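Local coordinates for protein mandalate racemase/muconate lactonizing enzyme (Unidentified, PDB 4E4U) that is a putative isomerase of the mandelate racemase/muconate lactonizing enzyme family in the enolase superfamily, with its substrate not established, at residues V11-P16 with G340-E345; E71-Q76 with G96-C101; R219-L224 with L230-P235; L298-Y303 with C326-L331. All coordinates share one frame; numbering follows the deposited sequence.

Interaction 1: residues V11-P16 with G340-E345; sequences VAVPPP and GGFHAE
Phe342 and Pro14 carry most of this contact, the proline ring packing over one face of the phenyl ring. Pro14 CD lies 3.5 Å from the centroid of the Phe342 ring and only 11° off its normal, which meets the criteria for a CH-pi interaction over the centre of the face. Its distances to the ring carbons are correspondingly even, from 3.6 Å between Pro14 CD and Phe342 CD2 to 4.0 Å between Pro14 CD and Phe342 CZ. Pro14 CG follows at 3.9 Å from Phe342 CD1, and the two side chains cross at about a right angle. Phe342 reaches across because its CG is anti to the backbone N (chi1 -167°), which carries the ring from the short helix 341-345 across to the end of strand 3-12. The contact thereby joins the N-terminal domain to the enolase C-terminal, TIM-barrel-like domain, the two-domain build of the enolase superfamily. Val11 approaches differently: its CG1 sits in the plane of the Phe342 ring at the edge, 3.7 Å from Phe342 CZ, while Val13 CG1 is a looser neighbour at 4.4 Å from Phe342 CD2. Further rings complete the surroundings of Phe342, with His378 meeting it edge-to-face and Trp23 of strand 22-30 lying at a shallow inclination to it. Val374 of helix 372-377 also touches the phenyl side chain.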
loop_
_atom_site.group_PDB
_atom_site.type_symbol
_atom_site.label_atom_id
_atom_site.label_comp_id
_atom_site.label_asym_id
_atom_site.label_seq_id
_atom_site.Cartn_x
_atom_site.Cartn_y
_atom_site.Cartn_z
ATOM N N VAL A 11 3.765 7.468 -48.962
ATOM C CA VAL A 11 3.838 6.448 -49.993
ATOM C C VAL A 11 2.722 5.424 -49.837
ATOM O O VAL A 11 2.493 4.908 -48.743
ATOM C CB VAL A 11 5.197 5.729 -49.900
ATOM C CG1 VAL A 11 5.283 4.589 -50.890
ATOM C CG2 VAL A 11 6.335 6.725 -50.123
ATOM N N ALA A 12 2.031 5.129 -50.934
ATOM C CA ALA A 12 1.007 4.090 -50.941
ATOM C C ALA A 12 1.674 2.722 -51.011
ATOM O O ALA A 12 2.431 2.445 -51.942
ATOM C CB ALA A 12 0.074 4.277 -52.130
ATOM N N VAL A 13 1.391 1.868 -50.034
ATOM C CA VAL A 13 1.927 0.513 -50.030
ATOM C C VAL A 13 1.091 -0.347 -50.977
ATOM O O VAL A 13 -0.126 -0.395 -50.856
ATOM C CB VAL A 13 1.906 -0.083 -48.608
ATOM C CG1 VAL A 13 2.458 -1.495 -48.612
ATOM C CG2 VAL A 13 2.694 0.803 -47.639
ATOM N N PRO A 14 1.733 -1.021 -51.946
ATOM C CA PRO A 14 0.946 -1.806 -52.907
ATOM C C PRO A 14 0.187 -2.949 -52.237
ATOM O O PRO A 14 0.629 -3.440 -51.192
ATOM C CB PRO A 14 2.012 -2.380 -53.848
ATOM C CG PRO A 14 3.205 -1.491 -53.681
ATOM C CD PRO A 14 3.174 -1.058 -52.246
ATOM N N PRO A 15 -0.946 -3.371 -52.826
ATOM C CA PRO A 15 -1.630 -4.565 -52.315
ATOM C C PRO A 15 -0.649 -5.736 -52.308
ATOM O O PRO A 15 0.205 -5.801 -53.198
ATOM C CB PRO A 15 -2.746 -4.798 -53.341
ATOM C CG PRO A 15 -2.984 -3.451 -53.957
ATOM C CD PRO A 15 -1.640 -2.780 -53.985
ATOM N N PRO A 16 -0.755 -6.651 -51.330
ATOM C CA PRO A 16 -1.783 -6.756 -50.287
ATOM C C PRO A 16 -1.511 -5.931 -49.023
ATOM O O PRO A 16 -2.000 -6.303 -47.955
ATOM C CB PRO A 16 -1.763 -8.250 -49.950
ATOM C CG PRO A 16 -0.339 -8.646 -50.163
ATOM C CD PRO A 16 0.187 -7.785 -51.285
ATOM N N GLY A 340 11.980 -8.090 -47.475
ATOM C CA GLY A 340 12.012 -8.054 -48.927
ATOM C C GLY A 340 10.834 -7.258 -49.458
ATOM O O GLY A 340 10.309 -6.372 -48.776
ATOM N N GLY A 341 10.418 -7.567 -50.680
ATOM C CA GLY A 341 9.254 -6.926 -51.263
ATOM C C GLY A 341 9.371 -5.415 -51.316
ATOM O O GLY A 341 10.442 -4.875 -51.595
ATOM N N PHE A 342 8.271 -4.730 -51.021
ATOM C CA PHE A 342 8.246 -3.282 -51.135
ATOM C C PHE A 342 9.161 -2.604 -50.107
ATOM O O PHE A 342 9.673 -1.518 -50.362
ATOM C CB PHE A 342 6.807 -2.760 -51.052
ATOM C CG PHE A 342 6.656 -1.321 -51.460
ATOM C CD1 PHE A 342 6.926 -0.917 -52.762
ATOM C CD2 PHE A 342 6.228 -0.373 -50.543
ATOM C CE1 PHE A 342 6.784 0.406 -53.134
ATOM C CE2 PHE A 342 6.082 0.954 -50.911
ATOM C CZ PHE A 342 6.361 1.343 -52.208
ATOM N N HIS A 343 9.390 -3.249 -48.964
ATOM C CA HIS A 343 10.334 -2.719 -47.974
ATOM C C HIS A 343 11.748 -2.593 -48.528
ATOM O O HIS A 343 12.513 -1.724 -48.105
ATOM C CB HIS A 343 10.370 -3.589 -46.716
ATOM C CG HIS A 343 9.235 -3.328 -45.775
ATOM N ND1 HIS A 343 8.036 -3.993 -45.865
ATOM C CD2 HIS A 343 9.123 -2.465 -44.741
ATOM C CE1 HIS A 343 7.221 -3.545 -44.922
ATOM N NE2 HIS A 343 7.854 -2.622 -44.225
ATOM N N ALA A 344 12.106 -3.473 -49.456
ATOM C CA ALA A 344 13.415 -3.406 -50.084
ATOM C C ALA A 344 13.372 -2.452 -51.272
ATOM O O ALA A 344 14.325 -1.714 -51.522
ATOM C CB ALA A 344 13.859 -4.788 -50.530
ATOM N N GLU A 345 12.265 -2.459 -52.004
ATOM C CA GLU A 345 12.171 -1.679 -53.235
ATOM C C GLU A 345 12.248 -0.171 -52.986
ATOM O O GLU A 345 12.805 0.578 -53.789
ATOM C CB GLU A 345 10.877 -2.011 -53.977
ATOM C CG GLU A 345 10.861 -1.492 -55.405
ATOM C CD GLU A 345 9.549 -1.751 -56.114
ATOM O OE1 GLU A 345 8.633 -2.327 -55.485
ATOM O OE2 GLU A 345 9.434 -1.376 -57.300
#

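Interaction 2: residues E71-Q76 with G96-C101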
loop_
_atom_site.group_PDB
_atom_site.type_symbol
_atom_site.label_atom_id
_atom_site.label_comp_id
_atom_site.label_asym_id
_atom_site.label_seq_id
_atom_site.Cartn_x
_atom_site.Cartn_y
_atom_site.Cartn_z
ATOM N N GLU A 71 16.782 17.287 -27.572
ATOM C CA GLU A 71 16.042 17.587 -26.341
ATOM C C GLU A 71 15.138 18.790 -26.571
ATOM O O GLU A 71 13.958 18.774 -26.218
ATOM C CB GLU A 71 16.983 17.904 -25.176
ATOM C CG GLU A 71 17.719 16.707 -24.597
ATOM C CD GLU A 71 16.919 15.950 -23.552
ATOM O OE1 GLU A 71 15.770 16.347 -23.247
ATOM O OE2 GLU A 71 17.453 14.960 -23.005
ATOM N N ARG A 72 15.707 19.840 -27.156
ATOM C CA ARG A 72 14.959 21.052 -27.459
ATOM C C ARG A 72 13.767 20.726 -28.349
ATOM O O ARG A 72 12.634 21.137 -28.067
ATOM C CB ARG A 72 15.875 22.058 -28.161
ATOM C CG ARG A 72 15.207 23.361 -28.577
ATOM C CD ARG A 72 15.855 23.914 -29.864
ATOM N NE ARG A 72 15.532 23.046 -30.997
ATOM C CZ ARG A 72 14.378 23.082 -31.656
ATOM N NH1 ARG A 72 13.443 23.970 -31.325
ATOM N NH2 ARG A 72 14.161 22.239 -32.656
ATOM N N LEU A 73 14.021 20.005 -29.435
ATOM C CA LEU A 73 12.951 19.633 -30.353
ATOM C C LEU A 73 11.822 18.894 -29.644
ATOM O O LEU A 73 10.643 19.239 -29.799
ATOM C CB LEU A 73 13.503 18.785 -31.495
ATOM C CG LEU A 73 12.480 18.181 -32.457
ATOM C CD1 LEU A 73 11.598 19.261 -33.092
ATOM C CD2 LEU A 73 13.196 17.348 -33.514
ATOM N N PHE A 74 12.171 17.874 -28.865
ATOM C CA PHE A 74 11.155 17.124 -28.149
ATOM C C PHE A 74 10.355 18.036 -27.210
ATOM O O PHE A 74 9.120 18.010 -27.215
ATOM C CB PHE A 74 11.744 15.945 -27.370
ATOM C CG PHE A 74 10.707 15.190 -26.592
ATOM C CD1 PHE A 74 9.988 14.164 -27.186
ATOM C CD2 PHE A 74 10.394 15.558 -25.289
ATOM C CE1 PHE A 74 9.000 13.488 -26.484
ATOM C CE2 PHE A 74 9.409 14.896 -24.585
ATOM C CZ PHE A 74 8.707 13.866 -25.177
ATOM N N ARG A 75 11.053 18.837 -26.404
ATOM C CA ARG A 75 10.359 19.687 -25.437
ATOM C C ARG A 75 9.444 20.692 -26.127
ATOM O O ARG A 75 8.337 20.948 -25.648
ATOM C CB ARG A 75 11.337 20.420 -24.509
ATOM C CG ARG A 75 12.133 19.525 -23.552
ATOM C CD ARG A 75 11.263 18.618 -22.689
ATOM N NE ARG A 75 10.239 19.342 -21.946
ATOM C CZ ARG A 75 9.402 18.767 -21.088
ATOM N NH1 ARG A 75 9.499 17.466 -20.838
ATOM N NH2 ARG A 75 8.476 19.494 -20.470
ATOM N N GLN A 76 9.894 21.274 -27.236
ATOM C CA GLN A 76 9.053 22.242 -27.935
ATOM C C GLN A 76 7.797 21.575 -28.491
ATOM O O GLN A 76 6.696 22.108 -28.370
ATOM C CB GLN A 76 9.815 22.940 -29.071
ATOM C CG GLN A 76 11.051 23.721 -28.638
ATOM C CD GLN A 76 10.763 24.834 -27.649
ATOM O OE1 GLN A 76 9.766 25.553 -27.764
ATOM N NE2 GLN A 76 11.663 25.008 -26.683
ATOM N N GLY A 96 9.411 11.329 -36.235
ATOM C CA GLY A 96 9.955 11.309 -37.581
ATOM C C GLY A 96 10.971 12.413 -37.778
ATOM O O GLY A 96 12.038 12.194 -38.347
ATOM N N LEU A 97 10.634 13.617 -37.319
ATOM C CA LEU A 97 11.551 14.744 -37.450
ATOM C C LEU A 97 12.832 14.503 -36.657
ATOM O O LEU A 97 13.932 14.784 -37.138
ATOM C CB LEU A 97 10.883 16.037 -36.991
ATOM C CG LEU A 97 9.645 16.509 -37.760
ATOM C CD1 LEU A 97 9.051 17.743 -37.095
ATOM C CD2 LEU A 97 9.982 16.787 -39.216
ATOM N N GLU A 98 12.688 13.968 -35.448
ATOM C CA GLU A 98 13.832 13.758 -34.573
ATOM C C GLU A 98 14.769 12.680 -35.123
ATOM O O GLU A 98 15.994 12.829 -35.083
ATOM C CB GLU A 98 13.353 13.417 -33.159
ATOM C CG GLU A 98 14.443 13.417 -32.095
ATOM C CD GLU A 98 14.954 12.025 -31.791
ATOM O OE1 GLU A 98 14.787 11.143 -32.660
ATOM O OE2 GLU A 98 15.525 11.809 -30.694
ATOM N N MET A 99 14.214 11.590 -35.646
ATOM C CA MET A 99 15.093 10.534 -36.142
ATOM C C MET A 99 15.816 10.991 -37.412
ATOM O O MET A 99 16.953 10.587 -37.658
ATOM C CB MET A 99 14.358 9.199 -36.339
ATOM C CG MET A 99 13.440 9.151 -37.551
ATOM S SD MET A 99 12.647 7.541 -37.784
ATOM C CE MET A 99 11.508 7.499 -36.398
ATOM N N ALA A 100 15.173 11.858 -38.199
ATOM C CA ALA A 100 15.829 12.473 -39.355
ATOM C C ALA A 100 16.979 13.365 -38.888
ATOM O O ALA A 100 18.030 13.409 -39.519
ATOM C CB ALA A 100 14.838 13.260 -40.194
ATOM N N CYS A 101 16.786 14.056 -37.768
ATOM C CA CYS A 101 17.881 14.813 -37.162
ATOM C C CYS A 101 19.034 13.894 -36.759
ATOM O O CYS A 101 20.190 14.220 -37.013
ATOM C CB CYS A 101 17.401 15.639 -35.959
ATOM S SG CYS A 101 16.366 17.049 -36.413
#
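This is an apolar helix-helix contact in the N-terminal domain, in which Leu73 of helix 70-79 inserts against Leu97, Glu98 and Cys101 of helix 88-109. The local axes run antiparallel at 174° and approach to 10.3 Å, a spacing bridged by the leucine side chain. Leu73 has CG anti to its backbone N (chi1 173°), which sends one methyl branch across: CD2 ends 3.8 Å from Glu98 CA and 4.0 Å from Glu98 CB. The same Leu73 CD2 is 4.4 Å from Leu97 CB and 4.3 Å from Cys101 SG, so it touches residues spaced as on one helix face. Glu98 offers only its backbone and aliphatic root to the leucine. Its chain bends at chi2 (-98°) and takes the carboxylate elsewhere, where OE1 accepts from Leu289 N and OE2 from Leu290 N at the start of helix 289-301. That helix start would probably favour the charged form of the glutamate. Leu73 also touches Val94, so the residues it meets on helix 88-109 occupy positions i, i+3, i+4 and i+7, the hole of a knobs-into-holes contact, within the helical part that accompanies the three-stranded sheet of the enolase N-terminal fold.

Interaction 3: residues R219-L224 with L230-P235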
loop_
_atom_site.group_PDB
_atom_site.type_symbol
_atom_site.label_atom_id
_atom_site.label_comp_id
_atom_site.label_asym_id
_atom_site.label_seq_id
_atom_site.Cartn_x
_atom_site.Cartn_y
_atom_site.Cartn_z
ATOM N N ARG A 219 -8.935 -15.234 -18.398
ATOM C CA ARG A 219 -9.471 -16.525 -18.844
ATOM C C ARG A 219 -8.638 -17.091 -19.995
ATOM O O ARG A 219 -8.303 -18.277 -20.011
ATOM C CB ARG A 219 -10.942 -16.410 -19.262
ATOM C CG ARG A 219 -11.904 -16.295 -18.090
ATOM C CD ARG A 219 -13.331 -16.133 -18.567
ATOM N NE ARG A 219 -13.826 -17.302 -19.294
ATOM C CZ ARG A 219 -14.895 -17.290 -20.083
ATOM N NH1 ARG A 219 -15.583 -16.166 -20.263
ATOM N NH2 ARG A 219 -15.277 -18.400 -20.698
ATOM N N LEU A 220 -8.278 -16.230 -20.943
ATOM C CA LEU A 220 -7.487 -16.663 -22.090
ATOM C C LEU A 220 -6.084 -17.082 -21.655
ATOM O O LEU A 220 -5.585 -18.128 -22.063
ATOM C CB LEU A 220 -7.416 -15.560 -23.146
ATOM C CG LEU A 220 -6.518 -15.869 -24.351
ATOM C CD1 LEU A 220 -6.916 -17.179 -25.035
ATOM C CD2 LEU A 220 -6.544 -14.702 -25.342
ATOM N N ALA A 221 -5.451 -16.273 -20.810
ATOM C CA ALA A 221 -4.102 -16.585 -20.349
ATOM C C ALA A 221 -4.023 -17.967 -19.696
ATOM O O ALA A 221 -3.077 -18.717 -19.942
ATOM C CB ALA A 221 -3.595 -15.512 -19.395
ATOM N N LYS A 222 -5.017 -18.322 -18.883
ATOM C CA LYS A 222 -4.981 -19.624 -18.212
ATOM C C LYS A 222 -4.956 -20.766 -19.222
ATOM O O LYS A 222 -4.302 -21.775 -18.986
ATOM C CB LYS A 222 -6.136 -19.792 -17.220
ATOM C CG LYS A 222 -6.177 -18.772 -16.079
ATOM C CD LYS A 222 -4.810 -18.232 -15.648
ATOM C CE LYS A 222 -4.113 -19.126 -14.645
ATOM N NZ LYS A 222 -2.868 -18.468 -14.131
ATOM N N ARG A 223 -5.645 -20.592 -20.346
ATOM C CA ARG A 223 -5.654 -21.585 -21.416
ATOM C C ARG A 223 -4.345 -21.661 -22.181
ATOM O O ARG A 223 -3.970 -22.727 -22.680
ATOM C CB ARG A 223 -6.772 -21.278 -22.399
ATOM C CG ARG A 223 -8.157 -21.564 -21.867
ATOM C CD ARG A 223 -9.168 -20.916 -22.772
ATOM N NE ARG A 223 -10.561 -21.217 -22.457
ATOM C CZ ARG A 223 -11.333 -22.031 -23.169
ATOM N NH1 ARG A 223 -10.844 -22.675 -24.224
ATOM N NH2 ARG A 223 -12.600 -22.192 -22.829
ATOM N N LEU A 224 -3.656 -20.530 -22.285
ATOM C CA LEU A 224 -2.449 -20.456 -23.097
ATOM C C LEU A 224 -1.196 -20.886 -22.349
ATOM O O LEU A 224 -0.179 -21.199 -22.976
ATOM C CB LEU A 224 -2.255 -19.042 -23.648
ATOM C CG LEU A 224 -3.386 -18.517 -24.535
ATOM C CD1 LEU A 224 -2.981 -17.179 -25.129
ATOM C CD2 LEU A 224 -3.757 -19.521 -25.631
ATOM N N LEU A 230 6.138 -16.851 -25.228
ATOM C CA LEU A 230 7.085 -15.843 -24.767
ATOM C C LEU A 230 6.362 -14.570 -24.309
ATOM O O LEU A 230 6.798 -13.909 -23.374
ATOM C CB LEU A 230 8.116 -15.549 -25.860
ATOM C CG LEU A 230 9.035 -14.326 -25.715
ATOM C CD1 LEU A 230 9.776 -14.291 -24.390
ATOM C CD2 LEU A 230 10.032 -14.275 -26.859
ATOM N N TRP A 231 5.263 -14.219 -24.963
ATOM C CA TRP A 231 4.451 -13.124 -24.450
ATOM C C TRP A 231 2.999 -13.175 -24.864
ATOM O O TRP A 231 2.622 -13.882 -25.804
ATOM C CB TRP A 231 5.054 -11.756 -24.790
ATOM C CG TRP A 231 4.985 -11.279 -26.222
ATOM C CD1 TRP A 231 3.866 -11.090 -26.991
ATOM C CD2 TRP A 231 6.084 -10.814 -27.008
ATOM N NE1 TRP A 231 4.214 -10.579 -28.227
ATOM C CE2 TRP A 231 5.580 -10.388 -28.254
ATOM C CE3 TRP A 231 7.465 -10.719 -26.779
ATOM C CZ2 TRP A 231 6.395 -9.890 -29.268
ATOM C CZ3 TRP A 231 8.275 -10.223 -27.783
ATOM C CH2 TRP A 231 7.738 -9.814 -29.013
ATOM N N PHE A 232 2.210 -12.405 -24.125
ATOM C CA PHE A 232 0.794 -12.164 -24.368
ATOM C C PHE A 232 0.735 -10.654 -24.607
ATOM O O PHE A 232 0.968 -9.860 -23.682
ATOM C CB PHE A 232 0.034 -12.590 -23.115
ATOM C CG PHE A 232 -1.477 -12.467 -23.186
ATOM C CD1 PHE A 232 -2.159 -12.174 -24.362
ATOM C CD2 PHE A 232 -2.218 -12.644 -22.023
ATOM C CE1 PHE A 232 -3.558 -12.084 -24.363
ATOM C CE2 PHE A 232 -3.596 -12.552 -22.030
ATOM C CZ PHE A 232 -4.265 -12.272 -23.197
ATOM N N GLU A 233 0.494 -10.266 -25.859
ATOM C CA GLU A 233 0.609 -8.877 -26.305
ATOM C C GLU A 233 -0.690 -8.106 -26.097
ATOM O O GLU A 233 -1.765 -8.645 -26.347
ATOM C CB GLU A 233 0.944 -8.878 -27.799
ATOM C CG GLU A 233 1.178 -7.517 -28.428
ATOM C CD GLU A 233 2.023 -7.599 -29.692
ATOM O OE1 GLU A 233 2.849 -8.529 -29.808
ATOM O OE2 GLU A 233 1.882 -6.719 -30.563
ATOM N N GLU A 234 -0.592 -6.849 -25.660
ATOM C CA GLU A 234 -1.760 -5.962 -25.555
ATOM C C GLU A 234 -3.036 -6.693 -25.132
ATOM O O GLU A 234 -4.007 -6.753 -25.892
ATOM C CB GLU A 234 -2.018 -5.255 -26.890
ATOM C CG GLU A 234 -0.975 -4.232 -27.297
ATOM C CD GLU A 234 -1.588 -3.143 -28.149
ATOM O OE1 GLU A 234 -2.168 -3.472 -29.205
ATOM O OE2 GLU A 234 -1.542 -1.964 -27.751
ATOM N N PRO A 235 -3.043 -7.262 -23.920
ATOM C CA PRO A 235 -4.223 -8.060 -23.562
ATOM C C PRO A 235 -5.489 -7.225 -23.414
ATOM O O PRO A 235 -6.577 -7.764 -23.584
ATOM C CB PRO A 235 -3.827 -8.701 -22.224
ATOM C CG PRO A 235 -2.666 -7.874 -21.725
ATOM C CD PRO A 235 -1.952 -7.400 -22.942
#
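Extended first torsions on both sides make this contact: Phe232 places its CG opposite the backbone N (chi1 -178°), and Leu220 does the same (chi1 176°), so ring and branched end advance into the space between strand and helix. They belong to the beta-alpha-beta unit of strand 203-206, helix 214-224 and strand 231-233 in the TIM-barrel-like domain, where the helix packs on the outside of the parallel strands. Leu220 CD2 meets the far end of the ring, 4.0 Å from Phe232 CZ and 4.1 Å from Phe232 CE1. Ala221 covers the neighbouring part, with its CB 4.0 Å from Phe232 CE2 and 4.1 Å from Phe232 CD2. Both approaches are oblique to the ring, at van der Waals spacing, and both are wholly apolar. Within its own segment, Phe232 has one face covered by Pro235 CB, 3.7 Å above the plane and offset toward the rim. Leu220 also packs on Phe206 of the preceding strand, which ties the helix to two adjacent strands. On the flank of the helix that meets a neighbouring subunit, Arg219 and Arg223 form salt bridges with Asp228 of that subunit.

Trp231 and Glu233, the residues before and after Phe232, project elsewhere; Glu233 OE1 forms a salt bridge with Lys164 and accepts from Gln280. The same oxygen uses its anti lone pair for Trp231 NE1, at 2.9 Å from NE1 to OE1 with a bent N-H...O angle of 132° and the acceptor tilted out of the indole plane.

Interaction 4: residues L298-Y303 with C326-L331; sequences LAEVHY and CTPNFL
Asn329 ND2 is gripped by two backbone carbonyls, Ala304 O and Ala296 O, while it packs against Ala299 and Glu300 at the end of helix 289-301. The site lies in the enolase-type barrel where helices turn back into strands, the helix closing in a Schellman motif at Tyr303 and Asn329 sitting in the type I turn Thr327-Phe330 that leads to strand 333-335. Asn329 CG falls between its backbone N and carbonyl carbon (chi1 55°), which lays the amide against the helix. There ND2 is 3.4 Å from Ala299 CB and 3.4 Å from Glu300 N; the latter pair are two donors and therefore not bonded to each other. The Glu300 and Asn329 side chains cross at about a right angle, Glu300 CG lying 3.5 Å from Asn329 OD1, although the carboxylate and amide planes are inclined by only 37°. Beyond, Pro328 CG touches Glu300 OE2 at 3.4 Å. The carboxylate also faces the assembly interface, since OE1 forms a salt bridge with Lys294 of a neighbouring subunit. A water links the two polar ends, donating to Glu300 OE1 at 3.0 Å and to Asn329 OD1 at 2.9 Å.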
loop_
_atom_site.group_PDB
_atom_site.type_symbol
_atom_site.label_atom_id
_atom_site.label_comp_id
_atom_site.label_asym_id
_atom_site.label_seq_id
_atom_site.Cartn_x
_atom_site.Cartn_y
_atom_site.Cartn_z
ATOM N N LEU A 298 14.179 3.303 -18.547
ATOM C CA LEU A 298 13.151 2.966 -17.562
ATOM C C LEU A 298 13.005 1.456 -17.475
ATOM O O LEU A 298 12.926 0.895 -16.382
ATOM C CB LEU A 298 11.804 3.583 -17.927
ATOM C CG LEU A 298 11.741 5.103 -18.040
ATOM C CD1 LEU A 298 10.317 5.546 -18.376
ATOM C CD2 LEU A 298 12.223 5.739 -16.745
ATOM N N ALA A 299 12.990 0.794 -18.630
ATOM C CA ALA A 299 12.874 -0.650 -18.621
ATOM C C ALA A 299 14.042 -1.278 -17.860
ATOM O O ALA A 299 13.846 -2.203 -17.072
ATOM C CB ALA A 299 12.790 -1.183 -20.032
ATOM N N GLU A 300 15.258 -0.770 -18.066
ATOM C CA GLU A 300 16.427 -1.353 -17.397
ATOM C C GLU A 300 16.261 -1.391 -15.880
ATOM O O GLU A 300 16.579 -2.390 -15.234
ATOM C CB GLU A 300 17.699 -0.575 -17.710
ATOM C CG GLU A 300 18.242 -0.748 -19.107
ATOM C CD GLU A 300 19.659 -0.225 -19.190
ATOM O OE1 GLU A 300 19.848 0.912 -19.662
ATOM O OE2 GLU A 300 20.582 -0.948 -18.758
ATOM N N VAL A 301 15.775 -0.300 -15.298
ATOM C CA VAL A 301 15.738 -0.235 -13.841
ATOM C C VAL A 301 14.632 -1.101 -13.257
ATOM O O VAL A 301 14.665 -1.421 -12.078
ATOM C CB VAL A 301 15.693 1.217 -13.272
ATOM C CG1 VAL A 301 16.953 1.967 -13.671
ATOM C CG2 VAL A 301 14.432 1.953 -13.703
ATOM N N HIS A 302 13.667 -1.491 -14.091
ATOM C CA HIS A 302 12.618 -2.438 -13.703
ATOM C C HIS A 302 12.943 -3.877 -14.108
ATOM O O HIS A 302 12.126 -4.783 -13.915
ATOM C CB HIS A 302 11.271 -2.040 -14.307
ATOM C CG HIS A 302 10.693 -0.802 -13.711
ATOM N ND1 HIS A 302 9.829 -0.821 -12.640
ATOM C CD2 HIS A 302 10.874 0.508 -14.032
ATOM C CE1 HIS A 302 9.483 0.419 -12.337
ATOM N NE2 HIS A 302 10.102 1.240 -13.157
ATOM N N TYR A 303 14.134 -4.085 -14.665
ATOM C CA TYR A 303 14.534 -5.380 -15.236
ATOM C C TYR A 303 13.534 -5.860 -16.308
ATOM O O TYR A 303 13.284 -7.065 -16.463
ATOM C CB TYR A 303 14.737 -6.467 -14.169
ATOM C CG TYR A 303 15.963 -6.358 -13.283
ATOM C CD1 TYR A 303 16.818 -5.264 -13.318
ATOM C CD2 TYR A 303 16.284 -7.403 -12.438
ATOM C CE1 TYR A 303 17.939 -5.204 -12.483
ATOM C CE2 TYR A 303 17.384 -7.355 -11.603
ATOM C CZ TYR A 303 18.214 -6.260 -11.636
ATOM O OH TYR A 303 19.312 -6.230 -10.803
ATOM N N CYS A 326 22.280 -0.779 -29.684
ATOM C CA CYS A 326 22.970 -0.211 -28.523
ATOM C C CYS A 326 22.197 -0.362 -27.212
ATOM O O CYS A 326 22.473 0.352 -26.243
ATOM C CB CYS A 326 23.327 1.267 -28.761
ATOM S SG CYS A 326 21.951 2.408 -28.986
ATOM N N THR A 327 21.264 -1.314 -27.167
ATOM C CA THR A 327 20.401 -1.503 -26.000
ATOM C C THR A 327 20.748 -2.796 -25.263
ATOM O O THR A 327 20.641 -3.874 -25.833
ATOM C CB THR A 327 18.915 -1.543 -26.422
ATOM O OG1 THR A 327 18.521 -0.259 -26.924
ATOM C CG2 THR A 327 18.029 -1.906 -25.247
ATOM N N PRO A 328 21.150 -2.696 -23.987
ATOM C CA PRO A 328 21.575 -3.909 -23.278
ATOM C C PRO A 328 20.419 -4.844 -22.909
ATOM O O PRO A 328 20.632 -6.044 -22.782
ATOM C CB PRO A 328 22.272 -3.354 -22.028
ATOM C CG PRO A 328 21.639 -2.012 -21.806
ATOM C CD PRO A 328 21.351 -1.474 -23.184
ATOM N N ASN A 329 19.218 -4.301 -22.738
ATOM C CA ASN A 329 18.050 -5.087 -22.370
ATOM C C ASN A 329 17.126 -5.328 -23.560
ATOM O O ASN A 329 15.900 -5.271 -23.451
ATOM C CB ASN A 329 17.296 -4.430 -21.205
ATOM C CG ASN A 329 16.900 -2.981 -21.482
ATOM O OD1 ASN A 329 17.611 -2.249 -22.172
ATOM N ND2 ASN A 329 15.780 -2.552 -20.899
ATOM N N PHE A 330 17.737 -5.597 -24.702
ATOM C CA PHE A 330 17.016 -5.887 -25.933
ATOM C C PHE A 330 16.603 -7.352 -25.976
ATOM O O PHE A 330 17.430 -8.240 -25.765
ATOM C CB PHE A 330 17.917 -5.566 -27.126
ATOM C CG PHE A 330 17.407 -6.095 -28.439
ATOM C CD1 PHE A 330 16.336 -5.486 -29.087
ATOM C CD2 PHE A 330 18.012 -7.187 -29.041
ATOM C CE1 PHE A 330 15.873 -5.971 -30.311
ATOM C CE2 PHE A 330 17.557 -7.669 -30.260
ATOM C CZ PHE A 330 16.491 -7.064 -30.891
ATOM N N LEU A 331 15.332 -7.607 -26.277
ATOM C CA LEU A 331 14.822 -8.977 -26.422
ATOM C C LEU A 331 14.778 -9.438 -27.874
ATOM O O LEU A 331 15.388 -10.443 -28.234
ATOM C CB LEU A 331 13.421 -9.089 -25.814
ATOM C CG LEU A 331 12.653 -10.404 -25.998
ATOM C CD1 LEU A 331 13.433 -11.587 -25.425
ATOM C CD2 LEU A 331 11.269 -10.325 -25.363
HETATM O O HOH W 1 18.557 0.488 -22.318
#

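How the interactions relate
From the N terminus, interaction 1 opens first, at the end of strand 3-12, and closes last, some 324 residues on, so its loop encloses the other three. Inside it, interactions 2, 3 and 4 follow in series, each closing before the next begins. Interaction 2 joins two helices of the N-terminal domain; interaction 3 fastens helix 214-224 to strand 231-233 of the barrel; interaction 4 holds the end of helix 289-301 to the loop before strand 333-335. Interaction 1 then ties the two domains together. Interactions 3 and 4 touch directly, Trp231 CZ3 lying 3.9 Å from Leu331 CD2, whereas interactions 2 and 3 have centres about 36 Å apart.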